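Local coordinates for probable endonuclease 4 (Thermotoga maritima, PDB 4HNO), which probably cleaves the DNA backbone at apurinic or apyrimidinic sites during base excision repair, using a cluster of metal ions, at residues A[191-203]-A[241-255]. Numbering follows the deposited sequence. Where two conformers were deposited one is given.
Sequences DITKKEGVEALLN and IGEEGFAVFFSFKEI. With EDO (1,2-ethanediol), chain J.
Val198 sets its CG1 methyl over one face of the Phe252 ring, 3.7 Å from the ring centroid and 19° off the normal. With CG1 anti to the backbone N (chi1 -176°), the other methyl, CG2, turns to the edge of the Phe249 ring; the valine thereby occupies the notch between the two phenylalanines. Leu202 CD1 lies 3.7 Å from Phe252 CD2, and Glu199 CG 3.6 Å from Phe252 CE2, the glutamate's carboxylate plane nearly perpendicular to the ring. Leu202 CD2 touches both Glu254 CB and Ile255 CD1. Both segments belong to the outer helical layer of a TIM barrel, where the axes of helix segments 195-203 and 242-250 approach to 9.4 Å and are inclined at 45°; Phe246 and Phe249 reach past this layer to Leu219 on strand 214-222. In the turn before helix 195-203, Ile192 pushes CD1 over the Phe249 face opposite Ile255 CG2, which clamps the ring from both sides. Gly245, lacking a side chain, makes the hollow for Thr193: the two CA atoms come within 3.8 Å, and CG2 of the threonine extends toward Ile241. Val248 is the answering bump, its CG1 3.4 Å from Lys195 N at the start of the helix. An Asx turn steadies Thr193, whose N and OG1 both donate to Asp191 OD1, while a bound 1,2-ethanediol, probably from the crystallisation liquor, bridges Asp191 OD2 and Thr193 OG1.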
ATOM      1  N   ASP A 191      16.410   7.143  -2.768  1.00 10.41           N
ATOM      2  CA  ASP A 191      17.023   6.789  -4.041  1.00 10.97           C
ATOM      3  C   ASP A 191      17.354   5.311  -4.086  1.00 11.33           C
ATOM      4  O   ASP A 191      18.461   4.884  -3.774  1.00 12.68           O
ATOM      5  CB  ASP A 191      18.273   7.619  -4.269  1.00 11.65           C
ATOM      6  CG  ASP A 191      18.878   7.400  -5.629  1.00 12.19           C
ATOM      7  OD1 ASP A 191      18.271   6.641  -6.414  1.00 12.80           O
ATOM      8  OD2 ASP A 191      19.948   7.987  -5.900  1.00 14.96           O
ATOM      9  N   ILE A 192      16.381   4.518  -4.509  1.00 11.33           N
ATOM     10  CA  ILE A 192      16.545   3.075  -4.609  1.00 11.90           C
ATOM     11  C   ILE A 192      17.301   2.647  -5.872  1.00 12.51           C
ATOM     12  O   ILE A 192      17.441   1.452  -6.127  1.00 13.54           O
ATOM     13  CB  ILE A 192      15.184   2.324  -4.533  1.00 12.16           C
ATOM     14  CG1 ILE A 192      14.236   2.730  -5.679  1.00 12.04           C
ATOM     15  CG2 ILE A 192      14.554   2.512  -3.165  1.00 11.80           C
ATOM     16  CD1 ILE A 192      13.042   1.810  -5.804  1.00 12.62           C
ATOM     17  N   THR A 193      17.784   3.612  -6.653  1.00 13.21           N
ATOM     18  CA  THR A 193      18.520   3.292  -7.874  1.00 14.25           C
ATOM     19  C   THR A 193      19.987   3.021  -7.609  1.00 14.77           C
ATOM     20  O   THR A 193      20.705   2.592  -8.518  1.00 16.23           O
ATOM     21  CB  THR A 193      18.425   4.398  -8.964  1.00 13.77           C
ATOM     22  OG1 THR A 193      19.226   5.541  -8.616  1.00 15.20           O
ATOM     23  CG2 THR A 193      16.990   4.787  -9.218  1.00 14.80           C
ATOM     24  N   LYS A 194      20.434   3.267  -6.386  1.00 14.70           N
ATOM     25  CA  LYS A 194      21.806   3.007  -5.988  1.00 15.15           C
ATOM     26  C   LYS A 194      21.782   2.044  -4.797  1.00 17.82           C
ATOM     27  O   LYS A 194      20.949   2.160  -3.906  1.00 14.12           O
ATOM     28  CB  LYS A 194      22.531   4.316  -5.616  1.00 17.47           C
ATOM     29  CG  LYS A 194      22.676   5.292  -6.789  1.00 21.77           C
ATOM     30  CD  LYS A 194      23.591   6.475  -6.472  1.00 29.58           C
ATOM     31  CE  LYS A 194      25.054   6.193  -6.835  1.00 32.23           C
ATOM     32  NZ  LYS A 194      25.980   7.313  -6.454  1.00 27.31           N
ATOM     33  N   LYS A 195      22.710   1.096  -4.769  0.63 31.22           N
ATOM     34  CA  LYS A 195      22.685   0.107  -3.702  0.63 35.01           C
ATOM     35  C   LYS A 195      22.813   0.773  -2.325  0.63 28.17           C
ATOM     36  O   LYS A 195      22.183   0.318  -1.365  0.63 15.67           O
ATOM     37  CB  LYS A 195      23.746  -0.984  -3.905  0.63 38.29           C
ATOM     38  CG  LYS A 195      25.175  -0.502  -3.882  0.63 39.54           C
ATOM     39  CD  LYS A 195      26.145  -1.671  -4.021  0.63 39.88           C
ATOM     40  CE  LYS A 195      27.575  -1.186  -4.173  0.63 39.99           C
ATOM     41  NZ  LYS A 195      28.019  -0.391  -2.999  0.63 39.81           N
ATOM     42  N   GLU A 196      23.587   1.859  -2.233  1.00 17.39           N
ATOM     43  CA  GLU A 196      23.733   2.559  -0.962  1.00 15.56           C
ATOM     44  C   GLU A 196      22.397   3.176  -0.519  1.00 13.11           C
ATOM     45  O   GLU A 196      22.131   3.273   0.674  1.00 13.63           O
ATOM     46  CB  GLU A 196      24.817   3.626  -1.029  1.00 19.75           C
ATOM     47  CG  GLU A 196      26.218   3.069  -1.242  1.00 37.51           C
ATOM     48  CD  GLU A 196      26.508   2.717  -2.696  1.00 49.53           C
ATOM     49  OE1 GLU A 196      25.688   3.054  -3.582  1.00 41.92           O
ATOM     50  OE2 GLU A 196      27.567   2.105  -2.952  1.00 63.21           O
ATOM     51  N   GLY A 197      21.581   3.589  -1.483  1.00 12.45           N
ATOM     52  CA  GLY A 197      20.261   4.118  -1.191  1.00 12.07           C
ATOM     53  C   GLY A 197      19.313   3.050  -0.668  1.00 11.52           C
ATOM     54  O   GLY A 197      18.536   3.286   0.253  1.00 11.82           O
ATOM     55  N   VAL A 198      19.363   1.870  -1.261  1.00 11.36           N
ATOM     56  CA  VAL A 198      18.546   0.774  -0.765  1.00 11.45           C
ATOM     57  C   VAL A 198      19.000   0.346   0.626  1.00 11.83           C
ATOM     58  O   VAL A 198      18.172   0.115   1.513  1.00 11.92           O
ATOM     59  CB  VAL A 198      18.506  -0.419  -1.728  1.00 12.15           C
ATOM     60  CG1 VAL A 198      17.551  -1.500  -1.203  1.00 12.94           C
ATOM     61  CG2 VAL A 198      18.093   0.016  -3.121  1.00 12.41           C
ATOM     62  N   GLU A 199      20.307   0.268   0.843  1.00 12.79           N
ATOM     63  CA  GLU A 199      20.822  -0.073   2.155  1.00 13.60           C
ATOM     64  C   GLU A 199      20.339   0.936   3.192  1.00 13.01           C
ATOM     65  O   GLU A 199      19.920   0.562   4.284  1.00 13.57           O
ATOM     66  CB  GLU A 199      22.346  -0.149   2.120  1.00 16.10           C
ATOM     67  CG  GLU A 199      22.858  -1.345   1.335  1.00 21.92           C
ATOM     68  CD  GLU A 199      24.337  -1.289   1.008  1.00 29.49           C
ATOM     69  OE1 GLU A 199      24.963  -0.212   1.140  1.00 29.92           O
ATOM     70  OE2 GLU A 199      24.872  -2.342   0.601  1.00 31.40           O
ATOM     71  N   ALA A 200      20.386   2.221   2.844  1.00 12.58           N
ATOM     72  CA  ALA A 200      19.934   3.267   3.759  1.00 13.21           C
ATOM     73  C   ALA A 200      18.450   3.143   4.062  1.00 11.50           C
ATOM     74  O   ALA A 200      18.026   3.318   5.204  1.00 12.31           O
ATOM     75  CB  ALA A 200      20.256   4.654   3.205  1.00 14.06           C
ATOM     76  N   LEU A 201      17.664   2.834   3.037  1.00 11.37           N
ATOM     77  CA  LEU A 201      16.225   2.639   3.213  1.00 10.36           C
ATOM     78  C   LEU A 201      15.971   1.481   4.180  1.00 10.37           C
ATOM     79  O   LEU A 201      15.167   1.592   5.112  1.00 10.30           O
ATOM     80  CB  LEU A 201      15.584   2.384   1.854  1.00 10.25           C
ATOM     81  CG  LEU A 201      14.109   1.983   1.887  1.00  9.87           C
ATOM     82  CD1 LEU A 201      13.257   3.067   2.504  1.00 11.83           C
ATOM     83  CD2 LEU A 201      13.653   1.633   0.504  1.00 11.39           C
ATOM     84  N   LEU A 202      16.631   0.355   3.944  1.00 10.84           N
ATOM     85  CA  LEU A 202      16.442  -0.807   4.800  1.00 11.51           C
ATOM     86  C   LEU A 202      16.889  -0.536   6.229  1.00 11.56           C
ATOM     87  O   LEU A 202      16.225  -0.942   7.179  1.00 11.71           O
ATOM     88  CB  LEU A 202      17.170  -2.028   4.222  1.00 12.48           C
ATOM     89  CG  LEU A 202      16.559  -2.586   2.938  1.00 13.15           C
ATOM     90  CD1 LEU A 202      17.492  -3.591   2.292  1.00 15.91           C
ATOM     91  CD2 LEU A 202      15.212  -3.219   3.213  1.00 14.68           C
ATOM     92  N   ASN A 203      18.010   0.160   6.387  1.00 12.37           N
ATOM     93  CA  ASN A 203      18.459   0.522   7.719  1.00 12.90           C
ATOM     94  C   ASN A 203      17.435   1.408   8.422  1.00 12.44           C
ATOM     95  O   ASN A 203      17.189   1.268   9.617  1.00 12.35           O
ATOM     96  CB  ASN A 203      19.811   1.215   7.648  1.00 16.69           C
ATOM     97  CG  ASN A 203      20.920   0.266   7.279  1.00 21.04           C
ATOM     98  OD1 ASN A 203      20.806  -0.948   7.454  1.00 24.06           O
ATOM     99  ND2 ASN A 203      22.003   0.808   6.757  1.00 24.23           N
ATOM    100  N   ILE A 241      13.166   5.602 -12.239  1.00  9.51           N
ATOM    101  CA  ILE A 241      13.807   4.509 -11.509  1.00  9.73           C
ATOM    102  C   ILE A 241      14.435   3.563 -12.535  1.00 10.78           C
ATOM    103  O   ILE A 241      15.639   3.284 -12.495  1.00 11.52           O
ATOM    104  CB  ILE A 241      12.835   3.815 -10.536  1.00 10.06           C
ATOM    105  CG1 ILE A 241      12.347   4.834  -9.498  1.00 10.65           C
ATOM    106  CG2 ILE A 241      13.524   2.623  -9.892  1.00 11.40           C
ATOM    107  CD1 ILE A 241      11.251   4.331  -8.588  1.00 10.60           C
ATOM    108  N   GLY A 242      13.627   3.117 -13.487  1.00 11.00           N
ATOM    109  CA  GLY A 242      14.133   2.453 -14.662  1.00 12.03           C
ATOM    110  C   GLY A 242      14.509   1.004 -14.439  1.00 11.41           C
ATOM    111  O   GLY A 242      14.457   0.476 -13.335  1.00 11.74           O
ATOM    112  N   GLU A 243      14.903   0.346 -15.520  1.00 12.69           N
ATOM    113  CA  GLU A 243      15.310  -1.038 -15.416  1.00 13.72           C
ATOM    114  C   GLU A 243      16.529  -1.179 -14.517  1.00 13.28           C
ATOM    115  O   GLU A 243      16.593  -2.078 -13.695  1.00 13.86           O
ATOM    116  CB  GLU A 243      15.576  -1.662 -16.786  1.00 19.19           C
ATOM    117  CG  GLU A 243      14.362  -1.738 -17.691  0.51 28.07           C
ATOM    118  CD  GLU A 243      14.613  -2.575 -18.932  0.51 44.46           C
ATOM    119  OE1 GLU A 243      15.772  -2.990 -19.147  0.51 55.19           O
ATOM    120  OE2 GLU A 243      13.652  -2.820 -19.689  0.51 54.36           O
ATOM    121  N   GLU A 244      17.493  -0.275 -14.665  1.00 14.36           N
ATOM    122  CA  GLU A 244      18.711  -0.371 -13.878  1.00 15.01           C
ATOM    123  C   GLU A 244      18.435  -0.124 -12.397  1.00 13.51           C
ATOM    124  O   GLU A 244      19.021  -0.769 -11.536  1.00 14.49           O
ATOM    125  CB  GLU A 244      19.773   0.601 -14.400  1.00 16.48           C
ATOM    126  CG  GLU A 244      20.184   0.324 -15.847  1.00 18.00           C
ATOM    127  CD  GLU A 244      21.503   0.939 -16.256  1.00 21.06           C
ATOM    128  OE1 GLU A 244      22.103   1.694 -15.466  1.00 24.25           O
ATOM    129  OE2 GLU A 244      21.946   0.640 -17.382  1.00 24.85           O
ATOM    130  N   GLY A 245      17.564   0.829 -12.100  1.00 13.35           N
ATOM    131  CA  GLY A 245      17.241   1.123 -10.720  1.00 13.01           C
ATOM    132  C   GLY A 245      16.480  -0.004 -10.049  1.00 11.58           C
ATOM    133  O   GLY A 245      16.778  -0.395  -8.917  1.00 12.66           O
ATOM    134  N   PHE A 246      15.480  -0.537 -10.746  1.00 11.15           N
ATOM    135  CA  PHE A 246      14.758  -1.653 -10.186  1.00 11.64           C
ATOM    136  C   PHE A 246      15.658  -2.878 -10.027  1.00 11.77           C
ATOM    137  O   PHE A 246      15.508  -3.617  -9.060  1.00 12.30           O
ATOM    138  CB  PHE A 246      13.484  -1.970 -10.974  1.00 11.64           C
ATOM    139  CG  PHE A 246      12.336  -1.076 -10.622  1.00 11.29           C
ATOM    140  CD1 PHE A 246      11.793  -0.216 -11.546  1.00 11.93           C
ATOM    141  CD2 PHE A 246      11.821  -1.065  -9.339  1.00 11.33           C
ATOM    142  CE1 PHE A 246      10.751   0.635 -11.216  1.00 12.55           C
ATOM    143  CE2 PHE A 246      10.785  -0.210  -9.000  1.00 11.99           C
ATOM    144  CZ  PHE A 246      10.256   0.638  -9.941  1.00 12.04           C
ATOM    145  N   ALA A 247      16.616  -3.083 -10.927  1.00 12.62           N
ATOM    146  CA  ALA A 247      17.526  -4.208 -10.753  1.00 12.94           C
ATOM    147  C   ALA A 247      18.284  -4.097  -9.435  1.00 13.09           C
ATOM    148  O   ALA A 247      18.486  -5.086  -8.764  1.00 14.48           O
ATOM    149  CB  ALA A 247      18.485  -4.285 -11.925  1.00 14.95           C
ATOM    150  N   VAL A 248      18.722  -2.895  -9.070  1.00 12.86           N
ATOM    151  CA  VAL A 248      19.379  -2.693  -7.788  1.00 12.99           C
ATOM    152  C   VAL A 248      18.425  -3.029  -6.632  1.00 12.60           C
ATOM    153  O   VAL A 248      18.748  -3.799  -5.734  1.00 13.74           O
ATOM    154  CB  VAL A 248      19.895  -1.246  -7.669  1.00 13.81           C
ATOM    155  CG1 VAL A 248      20.392  -0.962  -6.267  1.00 15.01           C
ATOM    156  CG2 VAL A 248      21.002  -0.995  -8.697  1.00 16.05           C
ATOM    157  N   PHE A 249      17.227  -2.475  -6.675  1.00 12.09           N
ATOM    158  CA  PHE A 249      16.239  -2.698  -5.613  1.00 11.75           C
ATOM    159  C   PHE A 249      15.914  -4.183  -5.457  1.00 11.91           C
ATOM    160  O   PHE A 249      15.882  -4.691  -4.343  1.00 12.26           O
ATOM    161  CB  PHE A 249      15.001  -1.906  -6.000  1.00 10.94           C
ATOM    162  CG  PHE A 249      13.909  -1.864  -4.961  1.00 10.53           C
ATOM    163  CD1 PHE A 249      14.106  -1.261  -3.730  1.00 11.70           C
ATOM    164  CD2 PHE A 249      12.635  -2.308  -5.279  1.00 10.76           C
ATOM    165  CE1 PHE A 249      13.070  -1.140  -2.818  1.00 11.57           C
ATOM    166  CE2 PHE A 249      11.602  -2.181  -4.366  1.00 11.78           C
ATOM    167  CZ  PHE A 249      11.828  -1.590  -3.144  1.00 10.99           C
ATOM    168  N   PHE A 250      15.707  -4.872  -6.572  1.00 11.77           N
ATOM    169  CA  PHE A 250      15.313  -6.269  -6.555  1.00 12.79           C
ATOM    170  C   PHE A 250      16.407  -7.178  -6.025  1.00 13.71           C
ATOM    171  O   PHE A 250      16.136  -8.316  -5.642  1.00 15.50           O
ATOM    172  CB  PHE A 250      14.988  -6.765  -7.964  1.00 13.30           C
ATOM    173  CG  PHE A 250      13.789  -6.122  -8.622  1.00 12.77           C
ATOM    174  CD1 PHE A 250      12.808  -5.464  -7.909  1.00 13.47           C
ATOM    175  CD2 PHE A 250      13.660  -6.220  -9.999  1.00 13.52           C
ATOM    176  CE1 PHE A 250      11.721  -4.922  -8.575  1.00 13.10           C
ATOM    177  CE2 PHE A 250      12.588  -5.677 -10.654  1.00 14.30           C
ATOM    178  CZ  PHE A 250      11.615  -5.027  -9.947  1.00 14.03           C
ATOM    179  N   SER A 251      17.648  -6.707  -6.046  1.00 13.79           N
ATOM    180  CA  SER A 251      18.779  -7.552  -5.681  1.00 14.86           C
ATOM    181  C   SER A 251      18.857  -7.836  -4.187  1.00 14.94           C
ATOM    182  O   SER A 251      19.560  -8.753  -3.777  1.00 16.33           O
ATOM    183  CB  SER A 251      20.092  -6.938  -6.175  1.00 15.45           C
ATOM    184  OG  SER A 251      20.484  -5.823  -5.401  1.00 17.15           O
ATOM    185  N   PHE A 252      18.127  -7.079  -3.378  1.00 14.05           N
ATOM    186  CA  PHE A 252      18.146  -7.266  -1.935  1.00 14.12           C
ATOM    187  C   PHE A 252      17.146  -8.315  -1.512  1.00 14.56           C
ATOM    188  O   PHE A 252      15.956  -8.213  -1.802  1.00 14.17           O
ATOM    189  CB  PHE A 252      17.858  -5.938  -1.239  1.00 14.28           C
ATOM    190  CG  PHE A 252      19.010  -4.987  -1.292  1.00 14.44           C
ATOM    191  CD1 PHE A 252      19.263  -4.259  -2.444  1.00 14.72           C
ATOM    192  CD2 PHE A 252      19.859  -4.852  -0.218  1.00 15.41           C
ATOM    193  CE1 PHE A 252      20.341  -3.399  -2.507  1.00 15.70           C
ATOM    194  CE2 PHE A 252      20.927  -3.987  -0.277  1.00 16.96           C
ATOM    195  CZ  PHE A 252      21.169  -3.262  -1.424  1.00 16.77           C
ATOM    196  N   LYS A 253      17.616  -9.332  -0.804  1.00 16.12           N
ATOM    197  CA  LYS A 253      16.727 -10.380  -0.330  1.00 17.97           C
ATOM    198  C   LYS A 253      15.625  -9.826   0.603  1.00 15.43           C
ATOM    199  O   LYS A 253      14.503 -10.332   0.589  1.00 15.51           O
ATOM    200  CB  LYS A 253      17.525 -11.490   0.352  1.00 24.20           C
ATOM    201  CG  LYS A 253      18.300 -12.370  -0.631  1.00 31.69           C
ATOM    202  CD  LYS A 253      17.358 -13.179  -1.522  1.00 39.99           C
ATOM    203  CE  LYS A 253      18.117 -14.165  -2.394  1.00 44.16           C
ATOM    204  NZ  LYS A 253      17.283 -14.643  -3.533  1.00 42.46           N
ATOM    205  N   GLU A 254      15.942  -8.794   1.385  1.00 14.68           N
ATOM    206  CA  GLU A 254      14.958  -8.177   2.264  1.00 14.44           C
ATOM    207  C   GLU A 254      13.770  -7.638   1.456  1.00 13.78           C
ATOM    208  O   GLU A 254      12.627  -7.677   1.914  1.00 15.31           O
ATOM    209  CB  GLU A 254      15.576  -7.034   3.072  1.00 17.73           C
ATOM    210  CG  GLU A 254      16.658  -7.461   4.046  1.00 21.06           C
ATOM    211  CD  GLU A 254      18.062  -7.440   3.451  1.00 23.34           C
ATOM    212  OE1 GLU A 254      18.222  -7.445   2.207  1.00 21.28           O
ATOM    213  OE2 GLU A 254      19.013  -7.422   4.247  1.00 31.01           O
ATOM    214  N   ILE A 255      14.055  -7.133   0.262  1.00 12.67           N
ATOM    215  CA  ILE A 255      13.030  -6.613  -0.631  1.00 11.88           C
ATOM    216  C   ILE A 255      12.246  -7.748  -1.292  1.00 12.23           C
ATOM    217  O   ILE A 255      11.021  -7.717  -1.371  1.00 12.46           O
ATOM    218  CB  ILE A 255      13.676  -5.667  -1.661  1.00 11.88           C
ATOM    219  CG1 ILE A 255      14.306  -4.443  -0.959  1.00 12.86           C
ATOM    220  CG2 ILE A 255      12.691  -5.241  -2.730  1.00 12.59           C
ATOM    221  CD1 ILE A 255      13.335  -3.583  -0.185  1.00 13.28           C
TER
HETATM  222  C1  EDO J 309      18.810   9.002  -9.155  0.87 18.38           C
HETATM  223  O1  EDO J 309      18.846   7.987 -10.169  0.87 18.25           O
HETATM  224  C2  EDO J 309      20.223   9.492  -8.852  0.87 18.54           C
HETATM  225  O2  EDO J 309      21.024   8.429  -8.300  0.87 17.54           O